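PDB 6VC5: endoglucanase from Komagataeibacter sucrofermentans, which probably hydrolyses internal beta-1,4-glucosidic linkages in cellulose, lichenin and cereal beta-D-glucans. Local coordinates for residues Asn19-Asp24 and Tyr75-Lys80; Asp68-Trp73 and Asp91-Ile96; Ala9-Lys14 and Tyr301-Thr306. One frame throughout, in Å; residues are numbered along the deposited sequence.

Interaction 1. Residues Asn19-Asp24 and Tyr75-Lys80; sequences NGRIID and YLDGHK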
ATOM      1  N   ASN A  19     -22.376  -7.977  -3.458  1.00 13.03           N
ATOM      2  CA  ASN A  19     -22.306  -8.107  -2.005  1.00 11.68           C
ATOM      3  C   ASN A  19     -21.210  -7.257  -1.373  1.00 11.03           C
ATOM      4  O   ASN A  19     -21.128  -7.213  -0.135  1.00 12.19           O
ATOM      5  CB  ASN A  19     -22.169  -9.572  -1.566  1.00 12.61           C
ATOM      6  CG  ASN A  19     -20.893 -10.244  -2.071  1.00 13.88           C
ATOM      7  OD1 ASN A  19     -20.053  -9.633  -2.744  1.00 12.79           O
ATOM      8  ND2 ASN A  19     -20.741 -11.518  -1.733  1.00 16.06           N
ATOM      9  N   GLY A  20     -20.404  -6.557  -2.173  1.00 10.41           N
ATOM     10  CA  GLY A  20     -19.351  -5.725  -1.637  1.00  9.88           C
ATOM     11  C   GLY A  20     -17.966  -6.325  -1.711  1.00  8.30           C
ATOM     12  O   GLY A  20     -17.005  -5.642  -1.342  1.00 11.19           O
ATOM     13  N   ARG A  21     -17.827  -7.570  -2.176  1.00  7.83           N
ATOM     14  CA  ARG A  21     -16.514  -8.200  -2.253  1.00  8.84           C
ATOM     15  C   ARG A  21     -15.740  -7.711  -3.470  1.00  9.32           C
ATOM     16  O   ARG A  21     -16.292  -7.537  -4.559  1.00  9.13           O
ATOM     17  CB  ARG A  21     -16.655  -9.720  -2.341  1.00  8.75           C
ATOM     18  CG  ARG A  21     -17.030 -10.347  -1.030  1.00  7.64           C
ATOM     19  CD  ARG A  21     -17.039 -11.851  -1.128  1.00 10.27           C
ATOM     20  NE  ARG A  21     -15.691 -12.375  -1.317  1.00 11.55           N
ATOM     21  CZ  ARG A  21     -15.409 -13.656  -1.510  1.00 13.15           C
ATOM     22  NH1 ARG A  21     -16.386 -14.553  -1.524  1.00 14.32           N
ATOM     23  NH2 ARG A  21     -14.150 -14.041  -1.692  1.00 13.14           N
ATOM     24  N   ILE A  22     -14.445  -7.496  -3.277  1.00  8.62           N
ATOM     25  CA  ILE A  22     -13.509  -7.283  -4.372  1.00  7.63           C
ATOM     26  C   ILE A  22     -12.779  -8.604  -4.554  1.00  8.36           C
ATOM     27  O   ILE A  22     -12.226  -9.142  -3.587  1.00  9.80           O
ATOM     28  CB  ILE A  22     -12.516  -6.162  -4.022  1.00  7.37           C
ATOM     29  CG1 ILE A  22     -13.260  -4.856  -3.750  1.00  8.23           C
ATOM     30  CG2 ILE A  22     -11.483  -5.992  -5.139  1.00  8.22           C
ATOM     31  CD1 ILE A  22     -14.167  -4.430  -4.876  1.00 10.04           C
ATOM     32  N   ILE A  23     -12.810  -9.156  -5.770  1.00  8.28           N
ATOM     33  CA  ILE A  23     -12.240 -10.475  -6.035  1.00  9.48           C
ATOM     34  C   ILE A  23     -11.440 -10.424  -7.329  1.00 11.25           C
ATOM     35  O   ILE A  23     -11.958 -10.001  -8.367  1.00 12.08           O
ATOM     36  CB  ILE A  23     -13.329 -11.567  -6.132  1.00 10.71           C
ATOM     37  CG1 ILE A  23     -14.186 -11.613  -4.864  1.00 10.98           C
ATOM     38  CG2 ILE A  23     -12.690 -12.929  -6.326  1.00 11.71           C
ATOM     39  CD1 ILE A  23     -15.435 -12.503  -4.993  1.00 11.58           C
ATOM     40  N   ASP A  24     -10.182 -10.857  -7.260  1.00 12.44           N
ATOM     41  CA  ASP A  24      -9.344 -11.028  -8.440  1.00 15.03           C
ATOM     42  C   ASP A  24      -9.820 -12.253  -9.205  1.00 17.51           C
ATOM     43  O   ASP A  24      -9.896 -13.350  -8.646  1.00 18.23           O
ATOM     44  CB  ASP A  24      -7.910 -11.244  -7.958  1.00 16.69           C
ATOM     45  CG  ASP A  24      -6.923 -11.550  -9.072  1.00 18.32           C
ATOM     46  OD1 ASP A  24      -7.310 -11.639 -10.257  1.00 18.57           O
ATOM     47  OD2 ASP A  24      -5.726 -11.681  -8.728  1.00 20.61           O
ATOM     48  N   TYR A  75     -10.273 -13.472   3.589  1.00  6.21           N
ATOM     49  CA  TYR A  75     -11.438 -14.349   3.594  1.00  6.33           C
ATOM     50  C   TYR A  75     -11.196 -15.408   2.526  1.00  8.11           C
ATOM     51  O   TYR A  75     -11.012 -15.072   1.349  1.00  8.20           O
ATOM     52  CB  TYR A  75     -12.683 -13.525   3.251  1.00  8.80           C
ATOM     53  CG  TYR A  75     -13.988 -14.290   3.163  1.00  9.78           C
ATOM     54  CD1 TYR A  75     -14.938 -14.185   4.173  1.00 11.86           C
ATOM     55  CD2 TYR A  75     -14.278 -15.086   2.057  1.00 12.35           C
ATOM     56  CE1 TYR A  75     -16.139 -14.869   4.091  1.00 13.38           C
ATOM     57  CE2 TYR A  75     -15.482 -15.767   1.965  1.00 13.90           C
ATOM     58  CZ  TYR A  75     -16.399 -15.651   2.986  1.00 14.72           C
ATOM     59  OH  TYR A  75     -17.589 -16.340   2.894  1.00 19.92           O
ATOM     60  N   LEU A  76     -11.207 -16.678   2.934  1.00  8.28           N
ATOM     61  CA  LEU A  76     -10.876 -17.807   2.057  1.00 11.39           C
ATOM     62  C   LEU A  76     -12.143 -18.622   1.808  1.00 13.97           C
ATOM     63  O   LEU A  76     -12.619 -19.326   2.708  1.00 13.39           O
ATOM     64  CB  LEU A  76      -9.782 -18.660   2.704  1.00 14.37           C
ATOM     65  CG  LEU A  76      -9.022 -19.731   1.913  1.00 18.46           C
ATOM     66  CD1 LEU A  76      -8.381 -19.129   0.684  1.00 19.34           C
ATOM     67  CD2 LEU A  76      -7.956 -20.362   2.800  1.00 18.84           C
ATOM     68  N   ASP A  77     -12.685 -18.532   0.591  1.00 15.08           N
ATOM     69  CA  ASP A  77     -13.916 -19.245   0.265  1.00 16.47           C
ATOM     70  C   ASP A  77     -13.748 -20.740   0.508  1.00 16.75           C
ATOM     71  O   ASP A  77     -12.742 -21.340   0.123  1.00 17.48           O
ATOM     72  CB  ASP A  77     -14.299 -19.029  -1.198  1.00 19.14           C
ATOM     73  CG  ASP A  77     -14.673 -17.603  -1.498  1.00 23.17           C
ATOM     74  OD1 ASP A  77     -15.863 -17.362  -1.798  1.00 25.14           O
ATOM     75  OD2 ASP A  77     -13.778 -16.731  -1.444  1.00 25.69           O
ATOM     76  N   GLY A  78     -14.749 -21.342   1.144  1.00 15.31           N
ATOM     77  CA  GLY A  78     -14.748 -22.770   1.369  1.00 16.49           C
ATOM     78  C   GLY A  78     -13.937 -23.234   2.554  1.00 16.56           C
ATOM     79  O   GLY A  78     -14.048 -24.408   2.936  1.00 18.67           O
ATOM     80  N   HIS A  79     -13.118 -22.371   3.145  1.00 15.86           N
ATOM     81  CA  HIS A  79     -12.442 -22.734   4.376  1.00 15.26           C
ATOM     82  C   HIS A  79     -13.440 -22.644   5.526  1.00 15.50           C
ATOM     83  O   HIS A  79     -14.363 -21.824   5.512  1.00 17.56           O
ATOM     84  CB  HIS A  79     -11.243 -21.816   4.614  1.00 14.48           C
ATOM     85  CG  HIS A  79     -10.264 -22.360   5.602  1.00 15.98           C
ATOM     86  ND1 HIS A  79     -10.287 -22.013   6.935  1.00 17.48           N
ATOM     87  CD2 HIS A  79      -9.264 -23.263   5.461  1.00 16.91           C
ATOM     88  CE1 HIS A  79      -9.322 -22.659   7.571  1.00 17.43           C
ATOM     89  NE2 HIS A  79      -8.685 -23.419   6.698  1.00 19.65           N
ATOM     90  N   LYS A  80     -13.311 -23.521   6.504  1.00 17.68           N
ATOM     91  CA  LYS A  80     -14.215 -23.480   7.635  1.00 20.68           C
ATOM     92  C   LYS A  80     -13.407 -23.184   8.872  1.00 18.74           C
ATOM     93  O   LYS A  80     -12.673 -24.030   9.301  1.00 21.61           O
ATOM     94  CB  LYS A  80     -14.829 -24.863   7.815  1.00 25.25           C
ATOM     95  CG  LYS A  80     -15.952 -25.208   6.854  1.00 28.38           C
ATOM     96  CD  LYS A  80     -16.723 -26.423   7.375  1.00 32.66           C
ATOM     97  CE  LYS A  80     -18.220 -26.168   7.483  1.00 35.32           C
ATOM     98  NZ  LYS A  80     -18.853 -26.737   8.719  1.00 37.35           N
TER
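The CA atoms of Arg21 and Tyr75 are the nearest pair across the segments, yet stand 9.9 Å apart, so the gap is bridged by side chains. Segment 19-24 is an irregular loop shaped by an Asx turn, in which Asn19 OD1 accepts from the N-H of Arg21. Segment 75-80 leaves its strand through a type II turn from Leu76 to His79, with Gly78 at the position of positive phi. Arg21 is long enough to span the gap, and a bend at chi3 (68°) turns its guanidinium toward Asp77. The salt bridge is end-on and bidentate: Arg21 NH1 gives an almost straight bond of 2.9 Å to Asp77 OD1, and Arg21 NH2 reaches the syn lone pair of Asp77 OD2 at 2.7 Å. The two planes lie only 24° apart, which lets both bonds form at once and holds the guanidinium against rotation. Ile23 CD1 sits over the centre of one guanidinium face, 3.6 Å above the plane, while Tyr75 CD2 lies on the opposite side, nearer the rim. Arg21 NE is bonded to Ser31 OG. Strand 30-32 thus lies beside the bridge, paired antiparallel with strand 74-76, while Trp58 of helix 49-62 touches both Arg21 and Tyr75, and Gln36 of helix 33-46 ties down the loop backbone.

Interaction 2. Residues Asp68-Trp73 and Asp91-Ile96; sequences DALFSW and DGDLLI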
ATOM      1  N   ASP A  68     -10.423  -5.425  18.481  1.00 15.52           N
ATOM      2  CA  ASP A  68      -9.764  -4.196  18.054  1.00 14.52           C
ATOM      3  C   ASP A  68     -10.316  -3.828  16.680  1.00 12.27           C
ATOM      4  O   ASP A  68     -11.147  -4.543  16.112  1.00 12.45           O
ATOM      5  CB  ASP A  68      -8.227  -4.297  18.096  1.00 16.13           C
ATOM      6  CG  ASP A  68      -7.676  -5.432  17.245  1.00 16.73           C
ATOM      7  OD1 ASP A  68      -7.885  -5.436  16.016  1.00 17.84           O
ATOM      8  OD2 ASP A  68      -7.004  -6.320  17.814  1.00 19.69           O
ATOM      9  N   ALA A  69      -9.854  -2.700  16.141  1.00  9.13           N
ATOM     10  CA  ALA A  69     -10.405  -2.189  14.892  1.00  8.18           C
ATOM     11  C   ALA A  69      -9.610  -2.612  13.660  1.00  8.81           C
ATOM     12  O   ALA A  69      -9.956  -2.203  12.550  1.00 10.19           O
ATOM     13  CB  ALA A  69     -10.519  -0.658  14.943  1.00 11.14           C
ATOM     14  N   LEU A  70      -8.573  -3.430  13.822  1.00  7.95           N
ATOM     15  CA  LEU A  70      -7.819  -3.909  12.670  1.00  7.73           C
ATOM     16  C   LEU A  70      -8.594  -5.024  11.966  1.00  6.74           C
ATOM     17  O   LEU A  70      -9.654  -5.461  12.425  1.00  7.71           O
ATOM     18  CB  LEU A  70      -6.423  -4.339  13.102  1.00  9.02           C
ATOM     19  CG  LEU A  70      -5.640  -3.305  13.921  1.00 10.86           C
ATOM     20  CD1 LEU A  70      -4.253  -3.839  14.235  1.00 13.28           C
ATOM     21  CD2 LEU A  70      -5.543  -2.004  13.146  1.00 11.21           C
ATOM     22  N   PHE A  71      -8.040  -5.519  10.856  1.00  6.89           N
ATOM     23  CA  PHE A  71      -8.758  -6.412   9.949  1.00  4.91           C
ATOM     24  C   PHE A  71      -7.984  -7.698   9.739  1.00  5.59           C
ATOM     25  O   PHE A  71      -6.778  -7.672   9.474  1.00  7.89           O
ATOM     26  CB  PHE A  71      -8.990  -5.736   8.587  1.00  6.48           C
ATOM     27  CG  PHE A  71      -9.872  -4.543   8.679  1.00  7.12           C
ATOM     28  CD1 PHE A  71     -11.227  -4.658   8.433  1.00  6.00           C
ATOM     29  CD2 PHE A  71      -9.344  -3.309   9.041  1.00  7.30           C
ATOM     30  CE1 PHE A  71     -12.062  -3.566   8.555  1.00  7.30           C
ATOM     31  CE2 PHE A  71     -10.160  -2.213   9.151  1.00  8.02           C
ATOM     32  CZ  PHE A  71     -11.523  -2.338   8.915  1.00  7.76           C
ATOM     33  N   SER A  72      -8.681  -8.823   9.827  1.00  6.54           N
ATOM     34  CA  SER A  72      -8.081 -10.067   9.367  1.00  6.74           C
ATOM     35  C   SER A  72      -7.746  -9.935   7.887  1.00  6.94           C
ATOM     36  O   SER A  72      -8.496  -9.334   7.120  1.00  7.74           O
ATOM     37  CB  SER A  72      -9.064 -11.206   9.581  1.00  8.37           C
ATOM     38  OG  SER A  72      -9.336 -11.385  10.964  1.00  9.42           O
ATOM     39  N   TRP A  73      -6.601 -10.486   7.482  1.00  5.14           N
ATOM     40  CA  TRP A  73      -6.080 -10.138   6.162  1.00  6.00           C
ATOM     41  C   TRP A  73      -6.844 -10.805   5.018  1.00  6.42           C
ATOM     42  O   TRP A  73      -6.839 -10.276   3.899  1.00  8.00           O
ATOM     43  CB  TRP A  73      -4.582 -10.431   6.071  1.00  8.88           C
ATOM     44  CG  TRP A  73      -4.236 -11.871   5.931  1.00  7.98           C
ATOM     45  CD1 TRP A  73      -4.232 -12.819   6.922  1.00  9.13           C
ATOM     46  CD2 TRP A  73      -3.816 -12.535   4.737  1.00  9.79           C
ATOM     47  NE1 TRP A  73      -3.835 -14.036   6.405  1.00 10.13           N
ATOM     48  CE2 TRP A  73      -3.578 -13.884   5.067  1.00 11.03           C
ATOM     49  CE3 TRP A  73      -3.619 -12.114   3.416  1.00 12.23           C
ATOM     50  CZ2 TRP A  73      -3.161 -14.822   4.121  1.00 13.01           C
ATOM     51  CZ3 TRP A  73      -3.207 -13.047   2.474  1.00 12.53           C
ATOM     52  CH2 TRP A  73      -2.982 -14.385   2.833  1.00 13.43           C
ATOM     53  N   ASP A  91      -0.940  -2.563   5.709  1.00  8.36           N
ATOM     54  CA  ASP A  91      -1.285  -1.735   4.560  1.00  9.99           C
ATOM     55  C   ASP A  91      -2.779  -1.789   4.270  1.00 10.95           C
ATOM     56  O   ASP A  91      -3.379  -0.768   3.926  1.00 11.34           O
ATOM     57  CB  ASP A  91      -0.411  -2.056   3.340  1.00 13.55           C
ATOM     58  CG  ASP A  91      -0.669  -3.427   2.741  1.00 16.29           C
ATOM     59  OD1 ASP A  91      -1.052  -4.367   3.469  1.00 15.17           O
ATOM     60  OD2 ASP A  91      -0.429  -3.562   1.516  1.00 19.14           O
ATOM     61  N   GLY A  92      -3.401  -2.960   4.436  1.00  9.50           N
ATOM     62  CA  GLY A  92      -4.850  -3.031   4.317  1.00  9.87           C
ATOM     63  C   GLY A  92      -5.559  -2.171   5.346  1.00  8.56           C
ATOM     64  O   GLY A  92      -6.482  -1.416   5.017  1.00  9.03           O
ATOM     65  N   ASP A  93      -5.124  -2.258   6.606  1.00  8.47           N
ATOM     66  CA  ASP A  93      -5.698  -1.415   7.656  1.00  8.12           C
ATOM     67  C   ASP A  93      -5.609   0.068   7.285  1.00  6.55           C
ATOM     68  O   ASP A  93      -6.591   0.818   7.408  1.00  6.16           O
ATOM     69  CB  ASP A  93      -4.977  -1.668   8.987  1.00  8.90           C
ATOM     70  CG  ASP A  93      -4.954  -3.150   9.405  1.00 12.84           C
ATOM     71  OD1 ASP A  93      -5.932  -3.886   9.153  1.00 14.95           O
ATOM     72  OD2 ASP A  93      -3.953  -3.574  10.029  1.00 13.83           O
ATOM     73  N   LEU A  94      -4.439   0.507   6.800  1.00  6.47           N
ATOM     74  CA  LEU A  94      -4.227   1.926   6.506  1.00  6.14           C
ATOM     75  C   LEU A  94      -4.980   2.379   5.257  1.00  6.88           C
ATOM     76  O   LEU A  94      -5.412   3.537   5.185  1.00  7.02           O
ATOM     77  CB  LEU A  94      -2.730   2.195   6.334  1.00  6.84           C
ATOM     78  CG  LEU A  94      -1.934   2.190   7.635  1.00  8.45           C
ATOM     79  CD1 LEU A  94      -0.450   2.300   7.318  1.00 11.05           C
ATOM     80  CD2 LEU A  94      -2.367   3.296   8.599  1.00  8.55           C
ATOM     81  N   LEU A  95      -5.141   1.493   4.268  1.00  5.74           N
ATOM     82  CA  LEU A  95      -5.909   1.837   3.069  1.00  5.59           C
ATOM     83  C   LEU A  95      -7.390   1.993   3.384  1.00  5.85           C
ATOM     84  O   LEU A  95      -8.038   2.939   2.909  1.00  7.19           O
ATOM     85  CB  LEU A  95      -5.703   0.763   1.999  1.00  7.29           C
ATOM     86  CG  LEU A  95      -4.337   0.782   1.314  1.00 10.05           C
ATOM     87  CD1 LEU A  95      -4.120  -0.583   0.671  1.00 11.45           C
ATOM     88  CD2 LEU A  95      -4.244   1.898   0.280  1.00 11.98           C
ATOM     89  N   ILE A  96      -7.941   1.067   4.178  1.00  5.24           N
ATOM     90  CA  ILE A  96      -9.335   1.159   4.600  1.00  4.51           C
ATOM     91  C   ILE A  96      -9.564   2.447   5.392  1.00  5.43           C
ATOM     92  O   ILE A  96     -10.542   3.170   5.169  1.00  6.17           O
ATOM     93  CB  ILE A  96      -9.719  -0.105   5.393  1.00  5.13           C
ATOM     94  CG1 ILE A  96      -9.751  -1.323   4.464  1.00  6.77           C
ATOM     95  CG2 ILE A  96     -11.052   0.088   6.086  1.00  4.78           C
ATOM     96  CD1 ILE A  96      -9.849  -2.666   5.200  1.00  9.19           C
TER
HETATM   97  O   HOH W   1      -5.521  -6.232   7.546  1.00  7.88           O
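Asp93 is where helical segment 91-96 first meets loop 68-73, its CA lying 6.0 Å from the CA of Leu70. Its carboxylate serves the loop with one oxygen and the chain before the helix with the other. Asp93 OD1 accepts the backbone N-H of Phe71 at 3.2 Å; the donor comes from above the carboxylate plane, and the bond is bent to 139°. A water lies within hydrogen-bonding distance of Asp93 OD1 and Phe71 O and can link them, though it has more acceptors in reach than protons. Asp93 OD2 is held by Asn88 ND2, and Leu70 CD2 packs 3.8 Å from Asp93 OD2, with the leucine chain crossing the aspartate at about a right angle. An aspartate suits the place because the buried N-H of Phe71, in a loop without regular backbone pairing, needs an acceptor. One turn further on, Ile96 supplies the apolar half. Its CD1 stands over the centre of the Phe71 ring, only 4° off the normal, a CH-pi contact of 3.8 Å to the centroid, while CG2 reaches Phe71 CZ near the rim. The phenylalanine also meets Trp56 and Ile119 of helices 49-62 and 110-126. Such a buried loop, wedged among helices, fits the connections of the (alpha/alpha)6 barrel characteristic of glycoside hydrolase family 8.

Interaction 3. Residues Ala9-Lys14 and Tyr301-Thr306; sequences AIFRDK and YSAALT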
ATOM      1  N   ALA A   9     -14.910   2.661 -13.215  1.00 14.51           N
ATOM      2  CA  ALA A   9     -15.977   1.874 -13.832  1.00 15.24           C
ATOM      3  C   ALA A   9     -15.442   0.584 -14.451  1.00 15.44           C
ATOM      4  O   ALA A   9     -16.093  -0.465 -14.381  1.00 15.10           O
ATOM      5  CB  ALA A   9     -16.709   2.710 -14.877  1.00 16.58           C
ATOM      6  N   ILE A  10     -14.259   0.642 -15.067  1.00 13.95           N
ATOM      7  CA  ILE A  10     -13.630  -0.564 -15.602  1.00 14.20           C
ATOM      8  C   ILE A  10     -13.223  -1.513 -14.478  1.00 12.96           C
ATOM      9  O   ILE A  10     -13.497  -2.720 -14.535  1.00 14.57           O
ATOM     10  CB  ILE A  10     -12.427  -0.196 -16.487  1.00 14.57           C
ATOM     11  CG1 ILE A  10     -12.870   0.632 -17.694  1.00 16.52           C
ATOM     12  CG2 ILE A  10     -11.717  -1.443 -16.952  1.00 15.84           C
ATOM     13  CD1 ILE A  10     -11.710   1.393 -18.343  1.00 18.24           C
ATOM     14  N   PHE A  11     -12.525  -0.989 -13.459  1.00 12.63           N
ATOM     15  CA  PHE A  11     -12.133  -1.811 -12.316  1.00 11.09           C
ATOM     16  C   PHE A  11     -13.351  -2.469 -11.688  1.00 11.13           C
ATOM     17  O   PHE A  11     -13.353  -3.678 -11.421  1.00 12.86           O
ATOM     18  CB  PHE A  11     -11.401  -0.952 -11.280  1.00 11.46           C
ATOM     19  CG  PHE A  11     -10.740  -1.744 -10.180  1.00 12.65           C
ATOM     20  CD1 PHE A  11      -9.408  -2.122 -10.281  1.00 14.41           C
ATOM     21  CD2 PHE A  11     -11.448  -2.105  -9.044  1.00 13.34           C
ATOM     22  CE1 PHE A  11      -8.787  -2.851  -9.260  1.00 13.61           C
ATOM     23  CE2 PHE A  11     -10.837  -2.831  -8.020  1.00 13.93           C
ATOM     24  CZ  PHE A  11      -9.511  -3.205  -8.130  1.00 14.43           C
ATOM     25  N   ARG A  12     -14.405  -1.681 -11.479  1.00 10.60           N
ATOM     26  CA  ARG A  12     -15.615  -2.185 -10.836  1.00 12.08           C
ATOM     27  C   ARG A  12     -16.263  -3.287 -11.663  1.00 12.96           C
ATOM     28  O   ARG A  12     -16.703  -4.310 -11.120  1.00 13.29           O
ATOM     29  CB  ARG A  12     -16.594  -1.029 -10.611  1.00 13.88           C
ATOM     30  CG  ARG A  12     -17.869  -1.431  -9.880  1.00 16.18           C
ATOM     31  CD  ARG A  12     -18.889  -0.303  -9.928  1.00 17.84           C
ATOM     32  NE  ARG A  12     -19.301   0.001 -11.293  1.00 22.76           N
ATOM     33  CZ  ARG A  12     -19.667   1.209 -11.716  1.00 25.12           C
ATOM     34  NH1 ARG A  12     -19.672   2.238 -10.877  1.00 26.85           N
ATOM     35  NH2 ARG A  12     -20.024   1.394 -12.983  1.00 25.96           N
ATOM     36  N   ASP A  13     -16.325  -3.103 -12.982  1.00 14.67           N
ATOM     37  CA  ASP A  13     -16.929  -4.125 -13.833  1.00 16.29           C
ATOM     38  C   ASP A  13     -16.183  -5.452 -13.720  1.00 17.03           C
ATOM     39  O   ASP A  13     -16.799  -6.525 -13.768  1.00 18.10           O
ATOM     40  CB  ASP A  13     -16.947  -3.634 -15.281  1.00 21.78           C
ATOM     41  CG  ASP A  13     -17.418  -4.699 -16.255  1.00 30.26           C
ATOM     42  OD1 ASP A  13     -16.739  -4.905 -17.285  1.00 32.23           O
ATOM     43  OD2 ASP A  13     -18.472  -5.323 -15.996  1.00 33.47           O
ATOM     44  N   LYS A  14     -14.858  -5.400 -13.553  1.00 15.69           N
ATOM     45  CA  LYS A  14     -14.050  -6.616 -13.567  1.00 15.63           C
ATOM     46  C   LYS A  14     -14.018  -7.314 -12.209  1.00 14.33           C
ATOM     47  O   LYS A  14     -14.062  -8.549 -12.148  1.00 15.80           O
ATOM     48  CB  LYS A  14     -12.624  -6.286 -14.014  1.00 17.10           C
ATOM     49  CG  LYS A  14     -12.533  -5.854 -15.471  1.00 20.78           C
ATOM     50  CD  LYS A  14     -11.117  -5.465 -15.853  1.00 23.26           C
ATOM     51  CE  LYS A  14     -10.818  -5.850 -17.294  1.00 28.61           C
ATOM     52  NZ  LYS A  14     -10.127  -7.167 -17.380  1.00 31.04           N
ATOM     53  N   TYR A 301      -3.521  -7.330 -10.203  1.00  8.72           N
ATOM     54  CA  TYR A 301      -2.433  -6.608  -9.549  1.00  8.73           C
ATOM     55  C   TYR A 301      -2.101  -5.330 -10.310  1.00  8.27           C
ATOM     56  O   TYR A 301      -1.967  -4.250  -9.722  1.00  7.60           O
ATOM     57  CB  TYR A 301      -1.187  -7.500  -9.474  1.00 10.18           C
ATOM     58  CG  TYR A 301       0.008  -6.734  -8.973  1.00  9.87           C
ATOM     59  CD1 TYR A 301       0.259  -6.614  -7.614  1.00 10.27           C
ATOM     60  CD2 TYR A 301       0.863  -6.092  -9.860  1.00  9.15           C
ATOM     61  CE1 TYR A 301       1.340  -5.880  -7.148  1.00  9.73           C
ATOM     62  CE2 TYR A 301       1.931  -5.364  -9.411  1.00  9.67           C
ATOM     63  CZ  TYR A 301       2.167  -5.266  -8.053  1.00 10.75           C
ATOM     64  OH  TYR A 301       3.234  -4.535  -7.620  1.00 11.36           O
ATOM     65  N   SER A 302      -1.945  -5.449 -11.624  1.00  8.54           N
ATOM     66  CA  SER A 302      -1.560  -4.298 -12.431  1.00  7.60           C
ATOM     67  C   SER A 302      -2.664  -3.245 -12.437  1.00  8.34           C
ATOM     68  O   SER A 302      -2.386  -2.037 -12.374  1.00  8.86           O
ATOM     69  CB  SER A 302      -1.267  -4.765 -13.859  1.00  9.92           C
ATOM     70  OG  SER A 302      -0.731  -3.709 -14.629  1.00 11.22           O
ATOM     71  N   ALA A 303      -3.923  -3.682 -12.507  1.00  8.29           N
ATOM     72  CA  ALA A 303      -5.040  -2.742 -12.527  1.00  8.36           C
ATOM     73  C   ALA A 303      -5.098  -1.912 -11.243  1.00  8.23           C
ATOM     74  O   ALA A 303      -5.288  -0.693 -11.287  1.00  7.93           O
ATOM     75  CB  ALA A 303      -6.354  -3.496 -12.739  1.00  9.66           C
ATOM     76  N   ALA A 304      -4.930  -2.557 -10.086  1.00  7.94           N
ATOM     77  CA  ALA A 304      -4.968  -1.822  -8.829  1.00  7.94           C
ATOM     78  C   ALA A 304      -3.806  -0.838  -8.717  1.00  8.33           C
ATOM     79  O   ALA A 304      -3.994   0.300  -8.269  1.00 10.37           O
ATOM     80  CB  ALA A 304      -4.995  -2.796  -7.646  1.00  7.95           C
ATOM     81  N   LEU A 305      -2.605  -1.249  -9.133  1.00  6.56           N
ATOM     82  CA  LEU A 305      -1.460  -0.344  -9.057  1.00  7.88           C
ATOM     83  C   LEU A 305      -1.628   0.852  -9.994  1.00  7.32           C
ATOM     84  O   LEU A 305      -1.288   1.990  -9.634  1.00  7.77           O
ATOM     85  CB  LEU A 305      -0.173  -1.117  -9.365  1.00  8.26           C
ATOM     86  CG  LEU A 305       1.149  -0.357  -9.240  1.00  7.67           C
ATOM     87  CD1 LEU A 305       1.369   0.203  -7.837  1.00  8.61           C
ATOM     88  CD2 LEU A 305       2.289  -1.295  -9.612  1.00  9.57           C
ATOM     89  N   THR A 306      -2.157   0.613 -11.197  1.00  6.73           N
ATOM     90  CA  THR A 306      -2.432   1.699 -12.127  1.00  7.32           C
ATOM     91  C   THR A 306      -3.460   2.669 -11.551  1.00  7.57           C
ATOM     92  O   THR A 306      -3.275   3.889 -11.616  1.00  7.15           O
ATOM     93  CB  THR A 306      -2.902   1.101 -13.453  1.00  9.02           C
ATOM     94  OG1 THR A 306      -1.869   0.256 -13.981  1.00 10.11           O
ATOM     95  CG2 THR A 306      -3.207   2.207 -14.483  1.00  9.63           C
TER
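Ser302 O, in the helical turn that presents Ala303 and Ala304 to Phe11, accepts two bonds from Thr306. The backbone N of Thr306 gives the ordinary helical bond of 2.9 Å to Ser302 O, and its hydroxyl OG1 donates at 2.8 Å from the opposite face of the carbonyl plane. The buried threonine hydroxyl is thereby satisfied within its own helix. Across the interface the work falls to Phe11. With CG set anti to the backbone N (chi1 -170°), its ring is directed at helix 300-313, where the CD1-CE1 side meets the two alanines. Phe11 CD1 lies 4.2 Å from Ala303 CB, which approaches obliquely, and Phe11 CE1 lies 4.1 Å from Ala304 CB, with Ala304 N at the ring edge. Methyl side chains suit these positions, since they let an aromatic ring come up close to the helix backbone, the CA atoms of Phe11 and Ala303 being 7.2 Å apart. Tyr15 and Phe42 pack edge-to-face with Phe11, and Leu294 touches both Phe11 and Thr306. The contact between the segments is purely one of van der Waals packing, so it rests on dispersion and the burial of apolar surface rather than on directional bonds.

In the fold
Along the chain the segments run 9-14, 19-24, 68-73, 75-80, 91-96 and 301-306. Interaction 3 joins the first and last helices, 4-15 and 300-313, and encloses the other two; interactions 1 and 2 interlock, their segments alternating around strand 74-76. The centres of interactions 1 and 2 are about 16 Å apart, those of 1 and 3 about 18 Å and those of 2 and 3 about 21 Å. Interactions 1 and 2 adjoin along the chain but otherwise do not touch, and neither touches interaction 3. Helix 33-46 borders all three. Together they illustrate a helical barrel whose first and last helices meet by apolar packing, while polar bonds of Arg21 and Asp93 help hold its connecting loops.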